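Local coordinates for ribonucleoside-diphosphate reductase (Pseudomonas aeruginosa, PDB 5IM3), which probably reduces ribonucleoside diphosphates to the deoxyribonucleotides needed for DNA synthesis and binds dATP as an allosteric nucleotide, at residues 664-669 / 674-679; 687-692 / 868-873; 404-409 / 431-436. All blocks are in the same frame, centred on the assembly; numbering follows the deposited sequence.

In the fold
All three contacts lie in the barrel domain of the reductase. Along the chain they come in series: contact 3 closes first, then contact 1, then contact 2. Contacts 1 and 2 are neighbours, with centres about 17 Å apart. Helix 665-672 of contact 1 is followed by helix 679-707 of contact 2, and Phe665 packs near Ser688. Contact 3 stands apart, its centre about 39 Å from that of contact 1 and 33 Å from that of contact 2. Its strand 401-405 belongs to the same sheet as strand 659-663, which leads into helix 665-672. Contacts 1 and 2 are buried packing away from the nucleotide sites; contact 3 lies beside a dATP pocket and the second subunit.

Contact 1: residues 664-669 / 674-679; sequences GFQDAL and IPYGSD
Leu669 presses its CD1 methyl onto one face of the Tyr676 ring. Leu669 CD1 sits 3.8 Å from the Tyr676 ring centroid and 18° off the normal, a CH-pi contact. The other methyl, Leu669 CD2, fills the hollow beside Ile674, 4.0 Å from Ile674 CB and also close to CG2. The forked end of the leucine therefore straddles two residues of the loop. Phe665 meets the far end of the tyrosine. Phe665 CE2 is 3.4 Å from Tyr676 OH, and the two ring planes are turned 44° apart. With CG anti to the backbone N (chi1 -175°), the Phe665 ring extends toward this loop. The loop that joins helix 665-672 to helix 679-707 in the barrel domain folds back on the first helix here. Where the chain turns back, Ile674 N donates to Leu669 O at 3.0 Å. This bond is nearly straight at the hydrogen, but the donor stands above the carbonyl plane. Gln666 also borders the Tyr676 ring: its OE1 lies at the ring edge, 3.8 Å from Tyr676 CD2, and the amide is steeply turned to the ring. That oxygen accepts from Thr788 N, while Tyr676 OH hydrogen-bonds to Ile785 O.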
ATOM      1  N   GLY A 664     -32.824 -25.751 -14.641  1.00 51.76           N
ATOM      2  CA  GLY A 664     -33.677 -25.811 -13.473  1.00 51.05           C
ATOM      3  C   GLY A 664     -33.133 -26.660 -12.348  1.00 52.38           C
ATOM      4  O   GLY A 664     -33.902 -27.092 -11.485  1.00 54.28           O
ATOM      5  N   PHE A 665     -31.820 -26.906 -12.326  1.00 52.92           N
ATOM      6  CA  PHE A 665     -31.242 -27.773 -11.303  1.00 54.83           C
ATOM      7  C   PHE A 665     -31.407 -27.166  -9.915  1.00 54.29           C
ATOM      8  O   PHE A 665     -31.852 -27.837  -8.978  1.00 59.69           O
ATOM      9  CB  PHE A 665     -29.765 -28.027 -11.605  1.00 53.30           C
ATOM     10  CG  PHE A 665     -29.115 -29.002 -10.665  1.00 55.32           C
ATOM     11  CD1 PHE A 665     -29.186 -30.365 -10.902  1.00 56.41           C
ATOM     12  CD2 PHE A 665     -28.442 -28.556  -9.539  1.00 57.37           C
ATOM     13  CE1 PHE A 665     -28.593 -31.264 -10.038  1.00 57.10           C
ATOM     14  CE2 PHE A 665     -27.849 -29.452  -8.670  1.00 57.81           C
ATOM     15  CZ  PHE A 665     -27.924 -30.808  -8.923  1.00 58.07           C
ATOM     16  N   GLN A 666     -31.046 -25.890  -9.763  1.00 52.02           N
ATOM     17  CA  GLN A 666     -31.190 -25.236  -8.468  1.00 55.04           C
ATOM     18  C   GLN A 666     -32.645 -25.242  -8.018  1.00 55.32           C
ATOM     19  O   GLN A 666     -32.942 -25.514  -6.849  1.00 56.79           O
ATOM     20  CB  GLN A 666     -30.647 -23.807  -8.544  1.00 52.91           C
ATOM     21  CG  GLN A 666     -30.931 -22.938  -7.321  1.00 58.49           C
ATOM     22  CD  GLN A 666     -30.135 -23.353  -6.098  1.00 58.35           C
ATOM     23  OE1 GLN A 666     -29.116 -22.746  -5.774  1.00 58.57           O
ATOM     24  NE2 GLN A 666     -30.601 -24.387  -5.410  1.00 57.37           N
ATOM     25  N   ASP A 667     -33.570 -24.960  -8.938  1.00 57.64           N
ATOM     26  CA  ASP A 667     -34.987 -24.992  -8.597  1.00 55.59           C
ATOM     27  C   ASP A 667     -35.449 -26.406  -8.267  1.00 57.01           C
ATOM     28  O   ASP A 667     -36.327 -26.588  -7.418  1.00 59.80           O
ATOM     29  CB  ASP A 667     -35.811 -24.410  -9.744  1.00 53.95           C
ATOM     30  CG  ASP A 667     -35.604 -22.914  -9.911  1.00 54.25           C
ATOM     31  OD1 ASP A 667     -34.781 -22.339  -9.166  1.00 54.44           O
ATOM     32  OD2 ASP A 667     -36.254 -22.315 -10.793  1.00 51.82           O
ATOM     33  N   ALA A 668     -34.870 -27.417  -8.918  1.00 57.79           N
ATOM     34  CA  ALA A 668     -35.199 -28.793  -8.565  1.00 59.35           C
ATOM     35  C   ALA A 668     -34.730 -29.124  -7.153  1.00 59.78           C
ATOM     36  O   ALA A 668     -35.388 -29.889  -6.441  1.00 60.73           O
ATOM     37  CB  ALA A 668     -34.584 -29.760  -9.577  1.00 55.95           C
ATOM     38  N   LEU A 669     -33.587 -28.566  -6.736  1.00 59.26           N
ATOM     39  CA  LEU A 669     -33.136 -28.741  -5.359  1.00 59.80           C
ATOM     40  C   LEU A 669     -34.130 -28.132  -4.376  1.00 62.52           C
ATOM     41  O   LEU A 669     -34.445 -28.738  -3.345  1.00 63.22           O
ATOM     42  CB  LEU A 669     -31.754 -28.111  -5.169  1.00 58.28           C
ATOM     43  CG  LEU A 669     -30.554 -28.767  -5.853  1.00 56.09           C
ATOM     44  CD1 LEU A 669     -29.313 -27.913  -5.648  1.00 56.10           C
ATOM     45  CD2 LEU A 669     -30.317 -30.173  -5.334  1.00 57.50           C
ATOM     46  N   ILE A 674     -33.351 -29.554  -0.658  1.00 66.71           N
ATOM     47  CA  ILE A 674     -31.944 -29.931  -0.558  1.00 67.02           C
ATOM     48  C   ILE A 674     -31.110 -28.667  -0.733  1.00 66.09           C
ATOM     49  O   ILE A 674     -31.225 -28.008  -1.779  1.00 62.53           O
ATOM     50  CB  ILE A 674     -31.556 -30.980  -1.611  1.00 66.35           C
ATOM     51  CG1 ILE A 674     -32.413 -32.241  -1.464  1.00 67.54           C
ATOM     52  CG2 ILE A 674     -30.072 -31.321  -1.486  1.00 66.47           C
ATOM     53  CD1 ILE A 674     -32.139 -33.287  -2.537  1.00 66.57           C
ATOM     54  N   PRO A 675     -30.279 -28.289   0.238  1.00 76.75           N
ATOM     55  CA  PRO A 675     -29.350 -27.180   0.002  1.00 75.03           C
ATOM     56  C   PRO A 675     -28.247 -27.609  -0.948  1.00 74.27           C
ATOM     57  O   PRO A 675     -27.798 -28.757  -0.927  1.00 76.35           O
ATOM     58  CB  PRO A 675     -28.804 -26.863   1.399  1.00 77.97           C
ATOM     59  CG  PRO A 675     -28.954 -28.132   2.159  1.00 79.93           C
ATOM     60  CD  PRO A 675     -30.189 -28.798   1.620  1.00 79.47           C
ATOM     61  N   TYR A 676     -27.815 -26.675  -1.797  1.00 62.27           N
ATOM     62  CA  TYR A 676     -26.789 -27.017  -2.771  1.00 58.44           C
ATOM     63  C   TYR A 676     -25.507 -27.466  -2.083  1.00 58.74           C
ATOM     64  O   TYR A 676     -24.795 -28.333  -2.601  1.00 56.83           O
ATOM     65  CB  TYR A 676     -26.519 -25.829  -3.697  1.00 55.12           C
ATOM     66  CG  TYR A 676     -26.159 -26.226  -5.118  1.00 53.56           C
ATOM     67  CD1 TYR A 676     -25.532 -27.435  -5.389  1.00 52.28           C
ATOM     68  CD2 TYR A 676     -26.454 -25.391  -6.189  1.00 53.11           C
ATOM     69  CE1 TYR A 676     -25.207 -27.800  -6.682  1.00 52.20           C
ATOM     70  CE2 TYR A 676     -26.131 -25.746  -7.487  1.00 49.16           C
ATOM     71  CZ  TYR A 676     -25.507 -26.953  -7.727  1.00 49.31           C
ATOM     72  OH  TYR A 676     -25.180 -27.321  -9.010  1.00 48.50           O
ATOM     73  N   GLY A 677     -25.208 -26.913  -0.910  1.00 63.11           N
ATOM     74  CA  GLY A 677     -24.022 -27.304  -0.175  1.00 64.44           C
ATOM     75  C   GLY A 677     -24.263 -28.453   0.784  1.00 67.26           C
ATOM     76  O   GLY A 677     -24.233 -28.266   2.004  1.00 66.80           O
ATOM     77  N   SER A 678     -24.489 -29.649   0.245  1.00 71.59           N
ATOM     78  CA  SER A 678     -24.789 -30.808   1.074  1.00 74.27           C
ATOM     79  C   SER A 678     -24.493 -32.074   0.288  1.00 74.30           C
ATOM     80  O   SER A 678     -24.447 -32.066  -0.946  1.00 73.38           O
ATOM     81  CB  SER A 678     -26.249 -30.803   1.538  1.00 76.11           C
ATOM     82  OG  SER A 678     -27.127 -30.916   0.429  1.00 76.51           O
ATOM     83  N   ASP A 679     -24.291 -33.168   1.025  1.00 76.28           N
ATOM     84  CA  ASP A 679     -24.123 -34.467   0.386  1.00 77.56           C
ATOM     85  C   ASP A 679     -25.379 -34.875  -0.372  1.00 74.70           C
ATOM     86  O   ASP A 679     -25.298 -35.634  -1.345  1.00 72.48           O
ATOM     87  CB  ASP A 679     -23.766 -35.525   1.434  1.00 81.84           C
ATOM     88  CG  ASP A 679     -22.383 -35.317   2.025  1.00 83.66           C
ATOM     89  OD1 ASP A 679     -21.794 -34.239   1.799  1.00 82.91           O
ATOM     90  OD2 ASP A 679     -21.888 -36.229   2.722  1.00 86.14           O
TER

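Contact 2: residues 687-692 / 868-873; sequences QSMEAI and KWIDQA
The indole of Trp869 lies between Glu690 on one face and Lys868 on the other. Glu690 CB stands over the ring system, 3.4 Å from Trp869 CE2. Glu690 CG lies above the six-membered ring of Trp869, 3.5 Å from its centroid and 9° off the normal, in a CH-pi contact. The carboxylate passes beyond the CZ2-CH2 rim, above the ring plane and only 6° from parallel to it. Glu690 OE2 comes within 3.5 Å of Trp869 CH2. An extended chain, with CG anti to the backbone N (chi1 -176°), carries the glutamate along the indole. Lys868 CB covers the opposite face near the rim. Thr747 OG1 and Trp750 NE1 hydrogen-bond to the two carboxylate oxygens of Glu690, and Trp869 NE1 bonds to Asp686 OD1. These partners hold both flat groups in place. Lys868 NZ forms salt bridges to the same Asp686 and to Asp743.

Met689 fills the next part of the contact. Met689 CB is 3.8 Å from Trp869 CD1. The chain then bends, and Met689 SD reaches Ile870 CG1, also at 3.8 Å. No hydrogen bond joins the two segments, so their contact is by packing. Residues 868-873 form part of the loop between helix 856-866 and strand 878-881. They lie against helix 679-707, with Ile725 of helix 724-735 touching Trp869 and Ile662 of strand 659-663 touching Met689.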
ATOM      1  N   GLN A 687     -27.236 -38.983  -9.441  1.00 66.00           N
ATOM      2  CA  GLN A 687     -28.255 -39.931  -9.878  1.00 65.75           C
ATOM      3  C   GLN A 687     -29.147 -39.355 -10.971  1.00 65.78           C
ATOM      4  O   GLN A 687     -29.592 -40.095 -11.854  1.00 67.54           O
ATOM      5  CB  GLN A 687     -29.096 -40.364  -8.683  1.00 69.24           C
ATOM      6  CG  GLN A 687     -28.285 -41.028  -7.587  1.00 70.57           C
ATOM      7  CD  GLN A 687     -29.092 -41.271  -6.331  1.00 71.59           C
ATOM      8  OE1 GLN A 687     -28.608 -41.059  -5.219  1.00 72.60           O
ATOM      9  NE2 GLN A 687     -30.333 -41.716  -6.498  1.00 73.15           N
ATOM     10  N   SER A 688     -29.432 -38.052 -10.930  1.00 63.72           N
ATOM     11  CA  SER A 688     -30.260 -37.461 -11.976  1.00 62.76           C
ATOM     12  C   SER A 688     -29.546 -37.498 -13.321  1.00 62.38           C
ATOM     13  O   SER A 688     -30.176 -37.735 -14.359  1.00 61.92           O
ATOM     14  CB  SER A 688     -30.645 -36.030 -11.605  1.00 61.03           C
ATOM     15  OG  SER A 688     -29.507 -35.274 -11.232  1.00 59.75           O
ATOM     16  N   MET A 689     -28.229 -37.275 -13.327  1.00 62.14           N
ATOM     17  CA  MET A 689     -27.479 -37.379 -14.573  1.00 62.08           C
ATOM     18  C   MET A 689     -27.396 -38.823 -15.048  1.00 60.62           C
ATOM     19  O   MET A 689     -27.477 -39.090 -16.252  1.00 59.77           O
ATOM     20  CB  MET A 689     -26.077 -36.796 -14.400  1.00 63.34           C
ATOM     21  CG  MET A 689     -25.906 -35.430 -15.039  1.00 63.86           C
ATOM     22  SD  MET A 689     -26.327 -35.435 -16.790  1.00 64.56           S
ATOM     23  CE  MET A 689     -27.420 -34.020 -16.865  1.00 64.70           C
ATOM     24  N   GLU A 690     -27.227 -39.766 -14.119  1.00 57.81           N
ATOM     25  CA  GLU A 690     -27.202 -41.175 -14.492  1.00 58.34           C
ATOM     26  C   GLU A 690     -28.517 -41.593 -15.138  1.00 57.87           C
ATOM     27  O   GLU A 690     -28.528 -42.389 -16.084  1.00 55.52           O
ATOM     28  CB  GLU A 690     -26.911 -42.034 -13.262  1.00 60.33           C
ATOM     29  CG  GLU A 690     -26.771 -43.519 -13.563  1.00 62.15           C
ATOM     30  CD  GLU A 690     -26.632 -44.365 -12.309  1.00 66.96           C
ATOM     31  OE1 GLU A 690     -26.759 -43.811 -11.195  1.00 67.13           O
ATOM     32  OE2 GLU A 690     -26.402 -45.586 -12.438  1.00 68.77           O
ATOM     33  N   ALA A 691     -29.639 -41.067 -14.640  1.00 58.92           N
ATOM     34  CA  ALA A 691     -30.937 -41.407 -15.213  1.00 59.61           C
ATOM     35  C   ALA A 691     -31.093 -40.810 -16.607  1.00 57.94           C
ATOM     36  O   ALA A 691     -31.432 -41.518 -17.563  1.00 56.92           O
ATOM     37  CB  ALA A 691     -32.057 -40.929 -14.290  1.00 60.64           C
ATOM     38  N   ILE A 692     -30.852 -39.503 -16.742  1.00 56.72           N
ATOM     39  CA  ILE A 692     -30.922 -38.868 -18.055  1.00 58.27           C
ATOM     40  C   ILE A 692     -29.971 -39.556 -19.026  1.00 58.63           C
ATOM     41  O   ILE A 692     -30.317 -39.806 -20.187  1.00 57.34           O
ATOM     42  CB  ILE A 692     -30.619 -37.361 -17.934  1.00 57.21           C
ATOM     43  CG1 ILE A 692     -31.667 -36.683 -17.050  1.00 60.11           C
ATOM     44  CG2 ILE A 692     -30.585 -36.704 -19.313  1.00 54.65           C
ATOM     45  CD1 ILE A 692     -31.377 -35.230 -16.741  1.00 58.95           C
ATOM     46  N   LYS A 868     -19.412 -38.011 -14.855  1.00 60.87           N
ATOM     47  CA  LYS A 868     -19.224 -39.448 -15.015  1.00 63.27           C
ATOM     48  C   LYS A 868     -20.141 -40.013 -16.085  1.00 61.99           C
ATOM     49  O   LYS A 868     -19.825 -41.040 -16.695  1.00 62.43           O
ATOM     50  CB  LYS A 868     -19.492 -40.173 -13.705  1.00 64.28           C
ATOM     51  CG  LYS A 868     -18.860 -39.531 -12.497  1.00 64.45           C
ATOM     52  CD  LYS A 868     -19.052 -40.387 -11.256  1.00 67.01           C
ATOM     53  CE  LYS A 868     -20.516 -40.730 -11.000  1.00 69.50           C
ATOM     54  NZ  LYS A 868     -20.679 -41.614  -9.817  1.00 73.65           N
ATOM     55  N   TRP A 869     -21.282 -39.370 -16.311  1.00 59.68           N
ATOM     56  CA  TRP A 869     -22.297 -39.876 -17.215  1.00 61.26           C
ATOM     57  C   TRP A 869     -22.374 -39.103 -18.521  1.00 60.34           C
ATOM     58  O   TRP A 869     -22.988 -39.588 -19.477  1.00 64.07           O
ATOM     59  CB  TRP A 869     -23.662 -39.843 -16.517  1.00 60.15           C
ATOM     60  CG  TRP A 869     -23.613 -40.414 -15.132  1.00 59.92           C
ATOM     61  CD1 TRP A 869     -23.655 -39.722 -13.954  1.00 58.64           C
ATOM     62  CD2 TRP A 869     -23.491 -41.797 -14.779  1.00 61.37           C
ATOM     63  NE1 TRP A 869     -23.577 -40.590 -12.892  1.00 60.62           N
ATOM     64  CE2 TRP A 869     -23.472 -41.869 -13.372  1.00 63.74           C
ATOM     65  CE3 TRP A 869     -23.396 -42.979 -15.516  1.00 63.67           C
ATOM     66  CZ2 TRP A 869     -23.371 -43.078 -12.687  1.00 67.28           C
ATOM     67  CZ3 TRP A 869     -23.296 -44.180 -14.835  1.00 67.79           C
ATOM     68  CH2 TRP A 869     -23.282 -44.219 -13.435  1.00 69.07           C
ATOM     69  N   ILE A 870     -21.765 -37.927 -18.590  1.00 53.07           N
ATOM     70  CA  ILE A 870     -21.821 -37.081 -19.772  1.00 52.67           C
ATOM     71  C   ILE A 870     -20.658 -37.451 -20.685  1.00 53.47           C
ATOM     72  O   ILE A 870     -19.515 -37.587 -20.228  1.00 50.76           O
ATOM     73  CB  ILE A 870     -21.777 -35.595 -19.373  1.00 51.15           C
ATOM     74  CG1 ILE A 870     -22.984 -35.260 -18.488  1.00 50.97           C
ATOM     75  CG2 ILE A 870     -21.743 -34.697 -20.603  1.00 50.97           C
ATOM     76  CD1 ILE A 870     -22.929 -33.892 -17.843  1.00 50.36           C
ATOM     77  N   ASP A 871     -20.947 -37.631 -21.977  1.00 55.41           N
ATOM     78  CA  ASP A 871     -19.883 -37.966 -22.921  1.00 56.28           C
ATOM     79  C   ASP A 871     -19.099 -36.736 -23.366  1.00 51.13           C
ATOM     80  O   ASP A 871     -17.916 -36.860 -23.693  1.00 50.01           O
ATOM     81  CB  ASP A 871     -20.442 -38.710 -24.142  1.00 57.90           C
ATOM     82  CG  ASP A 871     -21.750 -38.131 -24.648  1.00 60.10           C
ATOM     83  OD1 ASP A 871     -22.156 -37.048 -24.184  1.00 60.51           O
ATOM     84  OD2 ASP A 871     -22.376 -38.769 -25.518  1.00 63.64           O
ATOM     85  N   GLN A 872     -19.711 -35.560 -23.371  1.00 51.53           N
ATOM     86  CA  GLN A 872     -19.009 -34.310 -23.642  1.00 49.26           C
ATOM     87  C   GLN A 872     -18.645 -33.657 -22.306  1.00 46.17           C
ATOM     88  O   GLN A 872     -18.063 -34.349 -21.465  1.00 47.81           O
ATOM     89  CB  GLN A 872     -19.850 -33.442 -24.577  1.00 50.27           C
ATOM     90  CG  GLN A 872     -20.260 -34.126 -25.867  1.00 52.35           C
ATOM     91  CD  GLN A 872     -20.600 -33.134 -26.963  1.00 51.31           C
ATOM     92  OE1 GLN A 872     -19.785 -32.283 -27.323  1.00 49.48           O
ATOM     93  NE2 GLN A 872     -21.810 -33.235 -27.493  1.00 52.45           N
ATOM     94  N   ALA A 873     -18.945 -32.385 -22.067  1.00 42.54           N
ATOM     95  CA  ALA A 873     -18.537 -31.705 -20.841  1.00 43.60           C
ATOM     96  C   ALA A 873     -19.718 -30.878 -20.334  1.00 43.55           C
ATOM     97  O   ALA A 873     -20.876 -31.118 -20.691  1.00 40.84           O
ATOM     98  CB  ALA A 873     -17.274 -30.869 -21.096  1.00 40.93           C
TER

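Contact 3: residues 404-409 / 431-436; sequences NDWTPV and KVVNDT
In the barrel domain, strand 401-405 and the turn after it pack against helix 427-440 beside a dATP pocket. Trp406 and Val433 make the main contact. Trp406 CZ2 lies 3.3 Å from Val433 CG2, a close approach. The methyl meets the indole obliquely, and the two side chains run past each other in opposite directions. Trp406 CG is anti to the carbonyl carbon (chi1 -80°), with the ring carried toward the helix. Asn404 adds a looser touch, with Asn404 ND2 4.3 Å from Val433 CG1. Its amide is held by other partners: OD1 bonds to Thr376 OG1 and ND2 to Asn392 OD1.

The chain after the strand is shaped by its own bonds. Asp405 OD1 accepts from Thr407 N at 3.0 Å, an Asx turn, with the donor above the carboxylate plane. A type I beta turn from Trp406 to Val409 overlaps it, and Val409 touches the bound dATP. On the helix, Val432 O accepts from both Thr436 N and Thr436 OG1, which approach from opposite faces of the carbonyl plane. Thr436 OG1 also hydrogen-bonds to Tyr386 OH of the second subunit.

The strand end and the helix meet mainly through apolar packing of Trp406 on Val433. Polar bonds fix the turn and join the helix to the other subunit. There Asp435 lies close to Asp435 of the second subunit, and such a like-charged pair may raise the affinity of one carboxylate for a proton.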
ATOM      1  N   ASN A 404     -11.592 -21.849 -31.352  1.00 42.42           N
ATOM      2  CA  ASN A 404     -10.466 -21.964 -32.277  1.00 40.86           C
ATOM      3  C   ASN A 404      -9.279 -22.593 -31.564  1.00 41.03           C
ATOM      4  O   ASN A 404      -8.810 -22.064 -30.550  1.00 39.70           O
ATOM      5  CB  ASN A 404     -10.043 -20.600 -32.828  1.00 41.98           C
ATOM      6  CG  ASN A 404     -10.981 -20.054 -33.869  1.00 44.00           C
ATOM      7  OD1 ASN A 404     -11.895 -20.735 -34.341  1.00 46.86           O
ATOM      8  ND2 ASN A 404     -10.749 -18.804 -34.248  1.00 43.91           N
ATOM      9  N   ASP A 405      -8.769 -23.692 -32.118  1.00 40.13           N
ATOM     10  CA  ASP A 405      -7.528 -24.302 -31.651  1.00 39.57           C
ATOM     11  C   ASP A 405      -6.354 -23.691 -32.414  1.00 38.20           C
ATOM     12  O   ASP A 405      -6.148 -23.991 -33.595  1.00 40.96           O
ATOM     13  CB  ASP A 405      -7.574 -25.815 -31.842  1.00 41.16           C
ATOM     14  CG  ASP A 405      -6.194 -26.446 -31.804  1.00 40.71           C
ATOM     15  OD1 ASP A 405      -5.355 -25.990 -31.000  1.00 38.71           O
ATOM     16  OD2 ASP A 405      -5.947 -27.391 -32.583  1.00 40.08           O
ATOM     17  N   TRP A 406      -5.575 -22.850 -31.738  1.00 39.70           N
ATOM     18  CA  TRP A 406      -4.434 -22.181 -32.349  1.00 36.49           C
ATOM     19  C   TRP A 406      -3.105 -22.844 -32.018  1.00 38.78           C
ATOM     20  O   TRP A 406      -2.059 -22.361 -32.461  1.00 41.16           O
ATOM     21  CB  TRP A 406      -4.414 -20.711 -31.926  1.00 34.52           C
ATOM     22  CG  TRP A 406      -5.367 -19.915 -32.742  1.00 36.41           C
ATOM     23  CD1 TRP A 406      -6.703 -19.742 -32.511  1.00 36.44           C
ATOM     24  CD2 TRP A 406      -5.076 -19.218 -33.956  1.00 38.03           C
ATOM     25  NE1 TRP A 406      -7.257 -18.970 -33.503  1.00 35.41           N
ATOM     26  CE2 TRP A 406      -6.279 -18.634 -34.401  1.00 39.49           C
ATOM     27  CE3 TRP A 406      -3.915 -19.026 -34.710  1.00 38.98           C
ATOM     28  CZ2 TRP A 406      -6.352 -17.871 -35.564  1.00 39.61           C
ATOM     29  CZ3 TRP A 406      -3.991 -18.269 -35.862  1.00 39.36           C
ATOM     30  CH2 TRP A 406      -5.198 -17.700 -36.278  1.00 36.81           C
ATOM     31  N   THR A 407      -3.126 -23.951 -31.283  1.00 39.91           N
ATOM     32  CA  THR A 407      -1.888 -24.615 -30.887  1.00 41.17           C
ATOM     33  C   THR A 407      -0.983 -24.987 -32.057  1.00 41.43           C
ATOM     34  O   THR A 407       0.244 -24.859 -31.908  1.00 43.21           O
ATOM     35  CB  THR A 407      -2.235 -25.858 -30.060  1.00 40.59           C
ATOM     36  OG1 THR A 407      -2.867 -25.452 -28.839  1.00 43.15           O
ATOM     37  CG2 THR A 407      -0.992 -26.683 -29.740  1.00 42.50           C
ATOM     38  N   PRO A 408      -1.481 -25.452 -33.208  1.00 39.99           N
ATOM     39  CA  PRO A 408      -0.557 -25.911 -34.263  1.00 40.78           C
ATOM     40  C   PRO A 408       0.320 -24.814 -34.847  1.00 41.61           C
ATOM     41  O   PRO A 408       1.341 -25.135 -35.471  1.00 45.15           O
ATOM     42  CB  PRO A 408      -1.498 -26.496 -35.331  1.00 41.57           C
ATOM     43  CG  PRO A 408      -2.776 -26.786 -34.613  1.00 42.05           C
ATOM     44  CD  PRO A 408      -2.887 -25.729 -33.554  1.00 40.98           C
ATOM     45  N   VAL A 409      -0.033 -23.546 -34.668  1.00 38.02           N
ATOM     46  CA  VAL A 409       0.662 -22.448 -35.335  1.00 41.04           C
ATOM     47  C   VAL A 409       1.966 -22.153 -34.601  1.00 39.93           C
ATOM     48  O   VAL A 409       1.976 -21.964 -33.380  1.00 40.06           O
ATOM     49  CB  VAL A 409      -0.243 -21.207 -35.405  1.00 39.94           C
ATOM     50  CG1 VAL A 409       0.493 -20.019 -36.007  1.00 38.80           C
ATOM     51  CG2 VAL A 409      -1.495 -21.520 -36.215  1.00 39.20           C
ATOM     52  N   LYS A 431      -4.741 -11.141 -33.309  1.00 43.75           N
ATOM     53  CA  LYS A 431      -5.223  -9.780 -33.483  1.00 45.93           C
ATOM     54  C   LYS A 431      -6.137  -9.672 -34.698  1.00 43.53           C
ATOM     55  O   LYS A 431      -7.111  -8.918 -34.686  1.00 43.33           O
ATOM     56  CB  LYS A 431      -4.042  -8.821 -33.608  1.00 50.11           C
ATOM     57  CG  LYS A 431      -4.455  -7.390 -33.908  1.00 55.28           C
ATOM     58  CD  LYS A 431      -5.083  -6.730 -32.687  1.00 59.60           C
ATOM     59  CE  LYS A 431      -4.021  -6.372 -31.663  1.00 58.60           C
ATOM     60  NZ  LYS A 431      -4.567  -5.467 -30.626  1.00 60.99           N
ATOM     61  N   VAL A 432      -5.815 -10.405 -35.766  1.00 41.12           N
ATOM     62  CA  VAL A 432      -6.698 -10.440 -36.928  1.00 40.70           C
ATOM     63  C   VAL A 432      -8.029 -11.090 -36.558  1.00 40.71           C
ATOM     64  O   VAL A 432      -9.095 -10.625 -36.959  1.00 41.79           O
ATOM     65  CB  VAL A 432      -6.016 -11.174 -38.095  1.00 39.70           C
ATOM     66  CG1 VAL A 432      -6.938 -11.234 -39.307  1.00 39.86           C
ATOM     67  CG2 VAL A 432      -4.693 -10.485 -38.457  1.00 44.37           C
ATOM     68  N   VAL A 433      -7.983 -12.179 -35.789  1.00 40.19           N
ATOM     69  CA  VAL A 433      -9.207 -12.803 -35.287  1.00 41.56           C
ATOM     70  C   VAL A 433     -10.014 -11.792 -34.490  1.00 40.23           C
ATOM     71  O   VAL A 433     -11.217 -11.614 -34.699  1.00 36.58           O
ATOM     72  CB  VAL A 433      -8.865 -14.038 -34.433  1.00 40.61           C
ATOM     73  CG1 VAL A 433     -10.116 -14.572 -33.740  1.00 39.76           C
ATOM     74  CG2 VAL A 433      -8.213 -15.112 -35.283  1.00 41.17           C
ATOM     75  N   ASN A 434      -9.344 -11.124 -33.548  1.00 39.83           N
ATOM     76  CA  ASN A 434     -10.010 -10.172 -32.672  1.00 37.82           C
ATOM     77  C   ASN A 434     -10.771  -9.120 -33.468  1.00 40.68           C
ATOM     78  O   ASN A 434     -11.922  -8.801 -33.151  1.00 36.30           O
ATOM     79  CB  ASN A 434      -8.966  -9.514 -31.768  1.00 37.59           C
ATOM     80  CG  ASN A 434      -9.565  -8.505 -30.826  1.00 38.67           C
ATOM     81  OD1 ASN A 434      -9.950  -8.836 -29.705  1.00 39.50           O
ATOM     82  ND2 ASN A 434      -9.647  -7.260 -31.272  1.00 39.50           N
ATOM     83  N   ASP A 435     -10.146  -8.576 -34.516  1.00 44.13           N
ATOM     84  CA  ASP A 435     -10.786  -7.530 -35.301  1.00 48.45           C
ATOM     85  C   ASP A 435     -11.840  -8.080 -36.250  1.00 44.20           C
ATOM     86  O   ASP A 435     -12.715  -7.325 -36.682  1.00 42.90           O
ATOM     87  CB  ASP A 435      -9.733  -6.746 -36.083  1.00 53.81           C
ATOM     88  CG  ASP A 435      -8.802  -5.963 -35.174  1.00 60.43           C
ATOM     89  OD1 ASP A 435      -8.400  -6.503 -34.120  1.00 62.06           O
ATOM     90  OD2 ASP A 435      -8.474  -4.805 -35.507  1.00 62.90           O
ATOM     91  N   THR A 436     -11.777  -9.371 -36.576  1.00 37.78           N
ATOM     92  CA  THR A 436     -12.855  -9.994 -37.333  1.00 40.70           C
ATOM     93  C   THR A 436     -14.103 -10.142 -36.471  1.00 38.11           C
ATOM     94  O   THR A 436     -15.218  -9.890 -36.934  1.00 40.46           O
ATOM     95  CB  THR A 436     -12.391 -11.350 -37.863  1.00 39.94           C
ATOM     96  OG1 THR A 436     -11.332 -11.148 -38.806  1.00 38.28           O
ATOM     97  CG2 THR A 436     -13.536 -12.106 -38.531  1.00 38.06           C
TER